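Local atomic coordinates of L-2,4-diaminobutyric acid acetyltransferase (Geobacillus sp., PDB entry 6SLL), a protein that catalyses transfer of an acetyl group from acetyl coenzyme A to L-2,4-diaminobutyric acid, a step in the biosynthesis of the chemical chaperone ectoine. Residues 69-74 / 100-105; 76-79 / 85-88; 89-94 / 134-139. All coordinates share one frame; numbering follows the deposited sequence.

Interaction 1: 69-74 / 100-105; sequences DIVGFI and QGIAKA. With COA (coenzyme A), chain F.
Val71 and Ile102 meet without any ring, amide or other flat group between them: branched aliphatic ends touch, with Val71 CG2 4.1 Å from Ile102 CD1 and the two side chains crossing at about a right angle. With CG1 of Val71 anti to the carbonyl carbon (chi1 -62°), CG2 falls between the backbone N and the carbonyl carbon and faces the helix start. Gly72 has its backbone beside Ile102; a CB there would point at Ile102 and lie only 3.3 Å from its CG2. Val71 and Gly72 both pair with Ala64, a classic beta bulge in strand 69-78. Farther along, Ile74 CD1 comes more loosely to Ala103 O, at 4.5 Å. Segment 100-105 holds the end of the pyrophosphate-binding loop of the GNAT fold, the Gln-Gly-Ile-Ala part of an Arg-Arg-Gln-Gly-Ile-Ala run that leads into helix 102-112, with Gly101 at the N-cap. Gly101 has a positive phi of 88°, a backbone shape that a side chain would strain against the carbonyl O of Gln100. Gly101 N gives a hydrogen bond to COA O1A at 2.8 Å. Ala103 N reaches COA O4A at 2.9 Å, and Lys104 N reaches COA O2A at 2.9 Å, so both phosphates of the diphosphate sit against amides of the helix start, where the helix dipole would probably favour their negative charge. Ala103 sets its CB 3.2 Å from COA O6A. Lys104 runs out extended, then bends at chi3 (-66°) toward the 3'-phosphate, where NZ bonds COA O7A at 2.8 Å; the same NZ makes a salt bridge with Glu143.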
loop_
_atom_site.group_PDB
_atom_site.type_symbol
_atom_site.label_atom_id
_atom_site.label_comp_id
_atom_site.label_asym_id
_atom_site.label_seq_id
_atom_site.Cartn_x
_atom_site.Cartn_y
_atom_site.Cartn_z
ATOM N N ASP B 69 11.878 21.398 -4.564
ATOM C CA ASP B 69 10.477 20.973 -4.699
ATOM C C ASP B 69 10.449 19.500 -5.173
ATOM O O ASP B 69 11.221 19.125 -6.040
ATOM C CB ASP B 69 9.728 21.792 -5.784
ATOM C CG ASP B 69 9.522 23.166 -5.416
ATOM O OD1 ASP B 69 9.601 23.513 -4.192
ATOM O OD2 ASP B 69 9.626 23.930 -6.396
ATOM N N ILE B 70 9.563 18.702 -4.578
ATOM C CA ILE B 70 9.318 17.348 -5.104
ATOM C C ILE B 70 8.584 17.551 -6.418
ATOM O O ILE B 70 7.480 18.107 -6.454
ATOM C CB ILE B 70 8.650 16.421 -4.073
ATOM C CG1 ILE B 70 9.637 16.127 -2.867
ATOM C CG2 ILE B 70 8.204 15.148 -4.785
ATOM C CD1 ILE B 70 8.959 15.337 -1.733
ATOM N N VAL B 71 9.157 17.056 -7.496
ATOM C CA VAL B 71 8.584 17.136 -8.822
ATOM C C VAL B 71 8.213 15.806 -9.426
ATOM O O VAL B 71 7.629 15.749 -10.501
ATOM C CB VAL B 71 9.428 17.998 -9.762
ATOM C CG1 VAL B 71 9.520 19.461 -9.268
ATOM C CG2 VAL B 71 10.765 17.384 -10.020
ATOM N N GLY B 72 8.654 14.688 -8.796
ATOM C CA GLY B 72 8.331 13.363 -9.314
ATOM C C GLY B 72 8.302 12.374 -8.219
ATOM O O GLY B 72 9.020 12.474 -7.200
ATOM N N PHE B 73 7.510 11.317 -8.428
ATOM C CA PHE B 73 7.422 10.172 -7.464
ATOM C C PHE B 73 7.071 8.943 -8.266
ATOM O O PHE B 73 6.225 8.972 -9.178
ATOM C CB PHE B 73 6.355 10.457 -6.414
ATOM C CG PHE B 73 6.125 9.338 -5.429
ATOM C CD1 PHE B 73 7.029 9.090 -4.446
ATOM C CD2 PHE B 73 4.957 8.615 -5.442
ATOM C CE1 PHE B 73 6.803 8.119 -3.490
ATOM C CE2 PHE B 73 4.674 7.642 -4.507
ATOM C CZ PHE B 73 5.611 7.399 -3.526
ATOM N N ILE B 74 7.683 7.828 -7.852
ATOM C CA ILE B 74 7.225 6.464 -8.227
ATOM C C ILE B 74 7.099 5.657 -7.005
ATOM O O ILE B 74 8.067 5.501 -6.219
ATOM C CB ILE B 74 8.180 5.769 -9.256
ATOM C CG1 ILE B 74 8.338 6.512 -10.439
ATOM C CG2 ILE B 74 7.627 4.353 -9.522
ATOM C CD1 ILE B 74 9.133 5.823 -11.506
ATOM N N GLN B 100 10.343 16.474 -19.708
ATOM C CA GLN B 100 11.737 16.710 -19.499
ATOM C C GLN B 100 12.518 15.413 -19.243
ATOM O O GLN B 100 13.715 15.443 -18.948
ATOM C CB GLN B 100 12.009 17.711 -18.274
ATOM C CG GLN B 100 11.316 19.030 -18.468
ATOM C CD GLN B 100 11.642 20.006 -17.282
ATOM O OE1 GLN B 100 12.528 19.709 -16.459
ATOM N NE2 GLN B 100 10.828 20.921 -17.088
ATOM N N GLY B 101 11.880 14.261 -19.295
ATOM C CA GLY B 101 12.538 12.983 -19.069
ATOM C C GLY B 101 12.569 12.582 -17.587
ATOM O O GLY B 101 13.259 11.573 -17.314
ATOM N N ILE B 102 11.880 13.238 -16.710
ATOM C CA ILE B 102 11.972 12.892 -15.277
ATOM C C ILE B 102 11.351 11.534 -15.033
ATOM O O ILE B 102 11.912 10.738 -14.299
ATOM C CB ILE B 102 11.354 14.026 -14.434
ATOM C CG1 ILE B 102 12.175 15.318 -14.591
ATOM C CG2 ILE B 102 11.268 13.590 -12.980
ATOM C CD1 ILE B 102 11.528 16.517 -13.922
ATOM N N ALA B 103 10.172 11.254 -15.607
ATOM C CA ALA B 103 9.601 9.944 -15.339
ATOM C C ALA B 103 10.488 8.819 -15.896
ATOM O O ALA B 103 10.675 7.795 -15.203
ATOM C CB ALA B 103 8.189 9.814 -15.923
ATOM N N LYS B 104 11.045 8.994 -17.092
ATOM C CA LYS B 104 11.910 7.976 -17.642
ATOM C C LYS B 104 13.128 7.792 -16.737
ATOM O O LYS B 104 13.554 6.664 -16.508
ATOM C CB LYS B 104 12.334 8.374 -19.014
ATOM C CG LYS B 104 13.185 7.409 -19.764
ATOM C CD LYS B 104 13.597 7.939 -21.153
ATOM C CE LYS B 104 12.443 8.106 -22.093
ATOM N NZ LYS B 104 12.945 8.155 -23.542
ATOM N N ALA B 105 13.674 8.856 -16.225
ATOM C CA ALA B 105 14.852 8.783 -15.340
ATOM C C ALA B 105 14.450 8.131 -14.023
ATOM O O ALA B 105 15.272 7.348 -13.471
ATOM C CB ALA B 105 15.466 10.153 -15.089
HETATM N N1A COA F . 3.007 14.123 -25.272
HETATM C C2A COA F . 3.705 13.219 -25.975
HETATM N N3A COA F . 4.600 12.337 -25.523
HETATM C C4A COA F . 4.810 12.451 -24.182
HETATM C C5A COA F . 4.116 13.331 -23.361
HETATM C C6A COA F . 3.164 14.206 -23.921
HETATM N N6A COA F . 2.482 15.100 -23.267
HETATM N N7A COA F . 4.630 13.213 -22.077
HETATM C C8A COA F . 5.522 12.236 -22.120
HETATM N N9A COA F . 5.621 11.737 -23.377
HETATM C C1B COA F . 6.440 10.676 -23.776
HETATM C C2B COA F . 7.903 11.095 -23.962
HETATM O O2B COA F . 8.125 11.598 -25.236
HETATM C C3B COA F . 8.579 9.797 -23.563
HETATM O O3B COA F . 8.363 8.835 -24.680
HETATM P P3B COA F . 9.556 8.484 -25.724
HETATM O O7A COA F . 10.453 7.649 -24.786
HETATM O O8A COA F . 8.834 7.820 -26.908
HETATM O O9A COA F . 10.572 9.732 -25.834
HETATM C C4B COA F . 7.701 9.278 -22.457
HETATM O O4B COA F . 6.391 9.721 -22.716
HETATM C C5B COA F . 8.312 9.637 -21.100
HETATM O O5B COA F . 8.518 11.068 -21.019
HETATM P P1A COA F . 9.009 11.797 -19.694
HETATM O O1A COA F . 9.401 13.170 -20.065
HETATM O O2A COA F . 9.959 10.947 -18.938
HETATM O O3A COA F . 7.603 11.849 -18.907
HETATM P P2A COA F . 7.192 12.915 -17.767
HETATM O O4A COA F . 8.332 13.168 -16.858
HETATM O O5A COA F . 6.558 14.099 -18.424
HETATM O O6A COA F . 6.133 12.106 -16.959
HETATM C CBP COA F . 3.957 11.137 -16.603
HETATM C CCP COA F . 5.116 11.268 -17.557
HETATM C CDP COA F . 3.005 10.040 -17.166
HETATM C CEP COA F . 4.455 10.727 -15.264
HETATM C CAP COA F . 3.265 12.539 -16.546
HETATM O OAP COA F . 2.688 12.806 -17.852
HETATM C C9P COA F . 2.202 12.701 -15.516
HETATM O O9P COA F . 2.401 12.679 -14.288
HETATM N N8P COA F . 0.966 12.879 -16.055
HETATM C C7P COA F . -0.231 13.086 -15.403
HETATM C C6P COA F . -1.224 14.015 -16.275
HETATM C C5P COA F . -1.923 13.272 -17.365
HETATM O O5P COA F . -1.223 12.540 -18.149
HETATM N N4P COA F . -3.104 13.455 -17.561
HETATM C C3P COA F . -3.885 12.777 -18.680
HETATM C C2P COA F . -5.539 13.142 -18.410
HETATM S S1P COA F . -5.754 14.820 -18.921
#

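Interaction 2: 76-79 / 85-88; sequences AFRS and TLFV
Phe77 and Phe87 lie side by side, pointing the same way from neighbouring strands, with ring centroids 5.3 Å apart and planes inclined at 31°. Phe87 CB sits over one face of the Phe77 ring, toward its rim, in a CH-pi contact, and Phe77 CZ approaches Phe87 CD2 to 3.5 Å. A chi1 of 58° swings the Phe77 ring toward the partner strand. From the second subunit, Tyr56 meets the Phe87 ring and Phe57 meets the Phe77 ring, at the dimer interface. The strands form the antiparallel hairpin 69-78/85-93 of the GNAT sheet, running at 158°. Phe77 and Phe87 form a hydrogen-bonded pair of it, Phe87 N giving to Phe77 O at 2.8 Å and Phe77 N to Phe87 O. Ser79 N reaches Thr85 O at 2.9 Å, almost straight. On the other face Leu86 CD1 leans over the neighbouring backbone, 3.6 Å from Phe77 O and 3.9 Å from Ala76 CB; the Leu86 side chain crosses that of Arg78 at about a right angle, CD1 near Arg78 CG. Replaced by an alanine, Leu86 would probably leave a gap beside Ala76 CB and the Arg78 chain. Arg78 carries its guanidinium beyond, NE bonding Pro83 O and NH1 both His117 O and Ala115 O.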
loop_
_atom_site.group_PDB
_atom_site.type_symbol
_atom_site.label_atom_id
_atom_site.label_comp_id
_atom_site.label_asym_id
_atom_site.label_seq_id
_atom_site.Cartn_x
_atom_site.Cartn_y
_atom_site.Cartn_z
ATOM N N ALA B 76 6.450 1.633 -5.854
ATOM C CA ALA B 76 6.454 0.272 -6.349
ATOM C C ALA B 76 6.741 -0.615 -5.195
ATOM O O ALA B 76 7.244 -0.240 -4.134
ATOM C CB ALA B 76 7.530 0.094 -7.424
ATOM N N PHE B 77 6.495 -1.941 -5.393
ATOM C CA PHE B 77 6.792 -2.986 -4.399
ATOM C C PHE B 77 6.992 -4.289 -5.096
ATOM O O PHE B 77 6.398 -4.527 -6.180
ATOM C CB PHE B 77 5.733 -3.077 -3.285
ATOM C CG PHE B 77 4.346 -3.334 -3.812
ATOM C CD1 PHE B 77 3.903 -4.596 -4.187
ATOM C CD2 PHE B 77 3.460 -2.298 -3.982
ATOM C CE1 PHE B 77 2.633 -4.801 -4.727
ATOM C CE2 PHE B 77 2.179 -2.523 -4.485
ATOM C CZ PHE B 77 1.751 -3.752 -4.860
ATOM N N ARG B 78 7.831 -5.160 -4.559
ATOM C CA ARG B 78 7.920 -6.506 -5.086
ATOM C C ARG B 78 6.718 -7.320 -4.635
ATOM O O ARG B 78 6.303 -7.263 -3.485
ATOM C CB ARG B 78 9.229 -7.178 -4.675
ATOM C CG ARG B 78 10.392 -6.416 -5.168
ATOM C CD ARG B 78 11.600 -6.900 -5.295
ATOM N NE ARG B 78 11.829 -8.128 -6.071
ATOM C CZ ARG B 78 13.009 -8.474 -6.450
ATOM N NH1 ARG B 78 14.056 -7.757 -6.159
ATOM N NH2 ARG B 78 13.176 -9.657 -7.059
ATOM N N SER B 79 6.110 -8.078 -5.565
ATOM C CA SER B 79 4.917 -8.855 -5.188
ATOM C C SER B 79 5.278 -9.892 -4.134
ATOM O O SER B 79 6.129 -10.711 -4.400
ATOM C CB SER B 79 4.404 -9.496 -6.486
ATOM O OG SER B 79 3.356 -10.396 -6.128
ATOM N N THR B 85 8.416 -10.251 -9.658
ATOM C CA THR B 85 7.604 -9.184 -10.223
ATOM C C THR B 85 7.687 -7.905 -9.368
ATOM O O THR B 85 7.389 -8.016 -8.170
ATOM C CB THR B 85 6.158 -9.626 -10.384
ATOM O OG1 THR B 85 6.125 -10.672 -11.384
ATOM C CG2 THR B 85 5.276 -8.493 -10.842
ATOM N N LEU B 86 8.026 -6.807 -9.977
ATOM C CA LEU B 86 7.887 -5.485 -9.344
ATOM C C LEU B 86 6.580 -4.863 -9.862
ATOM O O LEU B 86 6.404 -4.678 -11.056
ATOM C CB LEU B 86 9.050 -4.613 -9.719
ATOM C CG LEU B 86 9.063 -3.235 -9.067
ATOM C CD1 LEU B 86 9.472 -3.301 -7.615
ATOM C CD2 LEU B 86 10.003 -2.289 -9.800
ATOM N N PHE B 87 5.678 -4.527 -8.910
ATOM C CA PHE B 87 4.453 -3.807 -9.262
ATOM C C PHE B 87 4.712 -2.312 -9.118
ATOM O O PHE B 87 5.118 -1.869 -8.020
ATOM C CB PHE B 87 3.299 -4.245 -8.342
ATOM C CG PHE B 87 2.010 -3.570 -8.767
ATOM C CD1 PHE B 87 1.279 -4.064 -9.784
ATOM C CD2 PHE B 87 1.568 -2.458 -8.131
ATOM C CE1 PHE B 87 0.118 -3.470 -10.185
ATOM C CE2 PHE B 87 0.385 -1.846 -8.516
ATOM C CZ PHE B 87 -0.329 -2.366 -9.578
ATOM N N VAL B 88 4.504 -1.578 -10.200
ATOM C CA VAL B 88 4.639 -0.144 -10.179
ATOM C C VAL B 88 3.264 0.432 -9.987
ATOM O O VAL B 88 2.337 0.195 -10.831
ATOM C CB VAL B 88 5.337 0.429 -11.398
ATOM C CG1 VAL B 88 5.333 1.924 -11.367
ATOM C CG2 VAL B 88 6.740 -0.138 -11.514
#

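Interaction 3: 89-94 / 134-139; sequences WQVAVA and RRLFLG. With COA (coenzyme A), chain F; DAB (2,4-diaminobutyric acid), chain G.
Alongside the packing of Val91 on Leu136 and Phe137, the substrate's side-chain amine, DAB ND, donates to the carbonyl of Trp89, with 2.9 Å from ND to Trp89 O. Strand 85-93 and helix 131-144 are GNAT core elements that flank coenzyme A, and the strand serves both ligands. Gln90 runs extended beyond CG, and its NE2 reaches DAB OXT at 3.0 Å in a nearly straight bond (163°). NE2 also donates to Asp43 O, while OE1 meets Tyr50 OH, which together would fix the amide's rotation. Trp89 NE1 adds a weak bond to DAB O, which lies at the indole's edge. Farther along the strand, Val93 N binds the pantetheine carbonyl O9P of COA at 3.0 Å. Between these polar points Val91, with CG1 anti to the backbone N (chi1 -177°), splits its methyls. CG1 meets both Leu136 CD2, at 4.0 Å, and the pantetheine methyl CEP of COA. CG2 turns to Phe137, the two side chains coming from opposite directions. Arg135, bent at chi2 and chi3, brings NH2 weakly to COA O8A of the 3'-phosphate at the guanidinium edge; NH1 is bridged to Glu142. The Phe137 ring ends at CZ, 3.9 Å from Val91 CG2.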
loop_
_atom_site.group_PDB
_atom_site.type_symbol
_atom_site.label_atom_id
_atom_site.label_comp_id
_atom_site.label_asym_id
_atom_site.label_seq_id
_atom_site.Cartn_x
_atom_site.Cartn_y
_atom_site.Cartn_z
ATOM N N TRP B 89 3.019 1.131 -8.879
ATOM C CA TRP B 89 1.723 1.595 -8.439
ATOM C C TRP B 89 1.406 2.939 -8.999
ATOM O O TRP B 89 0.475 3.053 -9.837
ATOM C CB TRP B 89 1.666 1.515 -6.918
ATOM C CG TRP B 89 0.364 1.881 -6.284
ATOM C CD1 TRP B 89 -0.813 2.303 -6.875
ATOM C CD2 TRP B 89 0.110 1.843 -4.872
ATOM N NE1 TRP B 89 -1.718 2.536 -5.884
ATOM C CE2 TRP B 89 -1.184 2.285 -4.655
ATOM C CE3 TRP B 89 0.889 1.492 -3.795
ATOM C CZ2 TRP B 89 -1.754 2.350 -3.402
ATOM C CZ3 TRP B 89 0.318 1.530 -2.514
ATOM C CH2 TRP B 89 -0.981 1.980 -2.355
ATOM N N GLN B 90 2.110 4.012 -8.612
ATOM C CA GLN B 90 1.823 5.362 -9.134
ATOM C C GLN B 90 3.118 5.985 -9.641
ATOM O O GLN B 90 4.151 5.921 -8.952
ATOM C CB GLN B 90 1.175 6.256 -8.057
ATOM C CG GLN B 90 -0.197 5.751 -7.647
ATOM C CD GLN B 90 -0.912 6.620 -6.659
ATOM O OE1 GLN B 90 -0.384 6.928 -5.597
ATOM N NE2 GLN B 90 -2.107 7.032 -7.004
ATOM N N VAL B 91 3.020 6.633 -10.785
ATOM C CA VAL B 91 4.077 7.480 -11.331
ATOM C C VAL B 91 3.522 8.854 -11.527
ATOM O O VAL B 91 2.515 8.972 -12.278
ATOM C CB VAL B 91 4.676 6.900 -12.629
ATOM C CG1 VAL B 91 5.796 7.741 -13.134
ATOM C CG2 VAL B 91 5.000 5.434 -12.573
ATOM N N ALA B 92 4.140 9.861 -10.983
ATOM C CA ALA B 92 3.644 11.254 -11.131
ATOM C C ALA B 92 4.817 12.189 -11.368
ATOM O O ALA B 92 5.825 12.073 -10.654
ATOM C CB ALA B 92 2.935 11.679 -9.836
ATOM N N VAL B 93 4.626 13.139 -12.284
ATOM C CA VAL B 93 5.561 14.254 -12.411
ATOM C C VAL B 93 4.689 15.509 -12.395
ATOM O O VAL B 93 3.632 15.604 -13.053
ATOM C CB VAL B 93 6.396 14.116 -13.696
ATOM C CG1 VAL B 93 7.192 15.378 -14.012
ATOM C CG2 VAL B 93 7.329 12.902 -13.601
ATOM N N ALA B 94 5.123 16.521 -11.660
ATOM C CA ALA B 94 4.426 17.799 -11.561
ATOM C C ALA B 94 4.276 18.385 -12.959
ATOM O O ALA B 94 5.191 18.353 -13.782
ATOM C CB ALA B 94 5.240 18.748 -10.690
ATOM N N ARG B 134 1.243 5.425 -20.759
ATOM C CA ARG B 134 1.438 4.389 -21.724
ATOM C C ARG B 134 2.729 4.443 -22.541
ATOM O O ARG B 134 3.489 3.491 -22.681
ATOM C CB ARG B 134 0.263 4.248 -22.736
ATOM C CG ARG B 134 -0.968 3.885 -22.150
ATOM C CD ARG B 134 -1.981 3.205 -22.918
ATOM N NE ARG B 134 -2.978 2.680 -21.932
ATOM C CZ ARG B 134 -3.781 1.803 -22.350
ATOM N NH1 ARG B 134 -4.836 1.464 -21.630
ATOM N NH2 ARG B 134 -3.668 1.542 -23.682
ATOM N N ARG B 135 3.047 5.695 -22.986
ATOM C CA ARG B 135 4.343 5.869 -23.712
ATOM C C ARG B 135 5.529 5.637 -22.818
ATOM O O ARG B 135 6.574 5.049 -23.259
ATOM C CB ARG B 135 4.450 7.196 -24.318
ATOM C CG ARG B 135 3.602 7.303 -25.481
ATOM C CD ARG B 135 3.983 6.242 -26.558
ATOM N NE ARG B 135 5.469 5.995 -26.762
ATOM C CZ ARG B 135 6.075 4.781 -27.140
ATOM N NH1 ARG B 135 5.344 3.639 -27.328
ATOM N NH2 ARG B 135 7.432 4.758 -27.306
ATOM N N LEU B 136 5.449 6.038 -21.522
ATOM C CA LEU B 136 6.551 5.800 -20.588
ATOM C C LEU B 136 6.873 4.327 -20.555
ATOM O O LEU B 136 8.028 3.877 -20.690
ATOM C CB LEU B 136 6.158 6.296 -19.233
ATOM C CG LEU B 136 7.135 5.951 -18.125
ATOM C CD1 LEU B 136 8.467 6.641 -18.309
ATOM C CD2 LEU B 136 6.484 6.347 -16.815
ATOM N N PHE B 137 5.825 3.482 -20.289
ATOM C CA PHE B 137 6.086 2.082 -20.025
ATOM C C PHE B 137 6.374 1.328 -21.348
ATOM O O PHE B 137 7.275 0.471 -21.366
ATOM C CB PHE B 137 4.936 1.431 -19.292
ATOM C CG PHE B 137 4.937 1.837 -17.853
ATOM C CD1 PHE B 137 5.835 1.253 -16.957
ATOM C CD2 PHE B 137 4.046 2.735 -17.381
ATOM C CE1 PHE B 137 5.879 1.593 -15.673
ATOM C CE2 PHE B 137 4.062 3.097 -16.020
ATOM C CZ PHE B 137 4.993 2.537 -15.214
ATOM N N LEU B 138 5.601 1.593 -22.418
ATOM C CA LEU B 138 5.885 0.900 -23.627
ATOM C C LEU B 138 7.183 1.329 -24.263
ATOM O O LEU B 138 7.951 0.475 -24.773
ATOM C CB LEU B 138 4.781 1.044 -24.626
ATOM C CG LEU B 138 3.422 0.474 -24.201
ATOM C CD1 LEU B 138 2.373 0.773 -25.266
ATOM C CD2 LEU B 138 3.527 -1.055 -23.968
ATOM N N GLY B 139 7.554 2.573 -24.092
ATOM C CA GLY B 139 8.907 3.070 -24.522
ATOM C C GLY B 139 10.023 2.439 -23.774
ATOM O O GLY B 139 11.094 2.109 -24.296
HETATM N N1A COA F . 3.007 14.123 -25.272
HETATM C C2A COA F . 3.705 13.219 -25.975
HETATM N N3A COA F . 4.600 12.337 -25.523
HETATM C C4A COA F . 4.810 12.451 -24.182
HETATM C C5A COA F . 4.116 13.331 -23.361
HETATM C C6A COA F . 3.164 14.206 -23.921
HETATM N N6A COA F . 2.482 15.100 -23.267
HETATM N N7A COA F . 4.630 13.213 -22.077
HETATM C C8A COA F . 5.522 12.236 -22.120
HETATM N N9A COA F . 5.621 11.737 -23.377
HETATM C C1B COA F . 6.440 10.676 -23.776
HETATM C C2B COA F . 7.903 11.095 -23.962
HETATM O O2B COA F . 8.125 11.598 -25.236
HETATM C C3B COA F . 8.579 9.797 -23.563
HETATM O O3B COA F . 8.363 8.835 -24.680
HETATM P P3B COA F . 9.556 8.484 -25.724
HETATM O O7A COA F . 10.453 7.649 -24.786
HETATM O O8A COA F . 8.834 7.820 -26.908
HETATM O O9A COA F . 10.572 9.732 -25.834
HETATM C C4B COA F . 7.701 9.278 -22.457
HETATM O O4B COA F . 6.391 9.721 -22.716
HETATM C C5B COA F . 8.312 9.637 -21.100
HETATM O O5B COA F . 8.518 11.068 -21.019
HETATM P P1A COA F . 9.009 11.797 -19.694
HETATM O O1A COA F . 9.401 13.170 -20.065
HETATM O O2A COA F . 9.959 10.947 -18.938
HETATM O O3A COA F . 7.603 11.849 -18.907
HETATM P P2A COA F . 7.192 12.915 -17.767
HETATM O O4A COA F . 8.332 13.168 -16.858
HETATM O O5A COA F . 6.558 14.099 -18.424
HETATM O O6A COA F . 6.133 12.106 -16.959
HETATM C CBP COA F . 3.957 11.137 -16.603
HETATM C CCP COA F . 5.116 11.268 -17.557
HETATM C CDP COA F . 3.005 10.040 -17.166
HETATM C CEP COA F . 4.455 10.727 -15.264
HETATM C CAP COA F . 3.265 12.539 -16.546
HETATM O OAP COA F . 2.688 12.806 -17.852
HETATM C C9P COA F . 2.202 12.701 -15.516
HETATM O O9P COA F . 2.401 12.679 -14.288
HETATM N N8P COA F . 0.966 12.879 -16.055
HETATM C C7P COA F . -0.231 13.086 -15.403
HETATM C C6P COA F . -1.224 14.015 -16.275
HETATM C C5P COA F . -1.923 13.272 -17.365
HETATM O O5P COA F . -1.223 12.540 -18.149
HETATM N N4P COA F . -3.104 13.455 -17.561
HETATM C C3P COA F . -3.885 12.777 -18.680
HETATM C C2P COA F . -5.539 13.142 -18.410
HETATM S S1P COA F . -5.754 14.820 -18.921
HETATM N N DAB G . -5.134 4.816 -11.126
HETATM C CA DAB G . -4.311 3.954 -10.224
HETATM C C DAB G . -3.733 4.843 -9.144
HETATM O O DAB G . -3.264 4.260 -8.173
HETATM C CB DAB G . -3.214 3.213 -10.995
HETATM C CG DAB G . -2.113 4.071 -11.532
HETATM N ND DAB G . -1.120 3.210 -12.245
HETATM O OXT DAB G . -3.726 6.061 -9.279
#

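How the interactions relate
From the N terminus, strand 69-78 supplies the first segments of interactions 1 and 2. Interaction 2 closes the short hairpin between residues 79 and 85, nested inside the longer loop that interaction 1 closes when residues 100-105 return to strand 69-78. Interaction 3 closes a second long loop when 134-139 comes back to 89-94; it begins inside the loop of interaction 1 and ends beyond it, so the two cross, whereas 2 and 3 follow in series along strand 85-93. Backbone bonding of Val71 with Ala94 and of Phe73 with Ala92 knits 1 to 3, both touching coenzyme A. Together they tie helices 102-112 and 131-144 to neighbouring strands, and Val88 meets both Ile74 and Phe137.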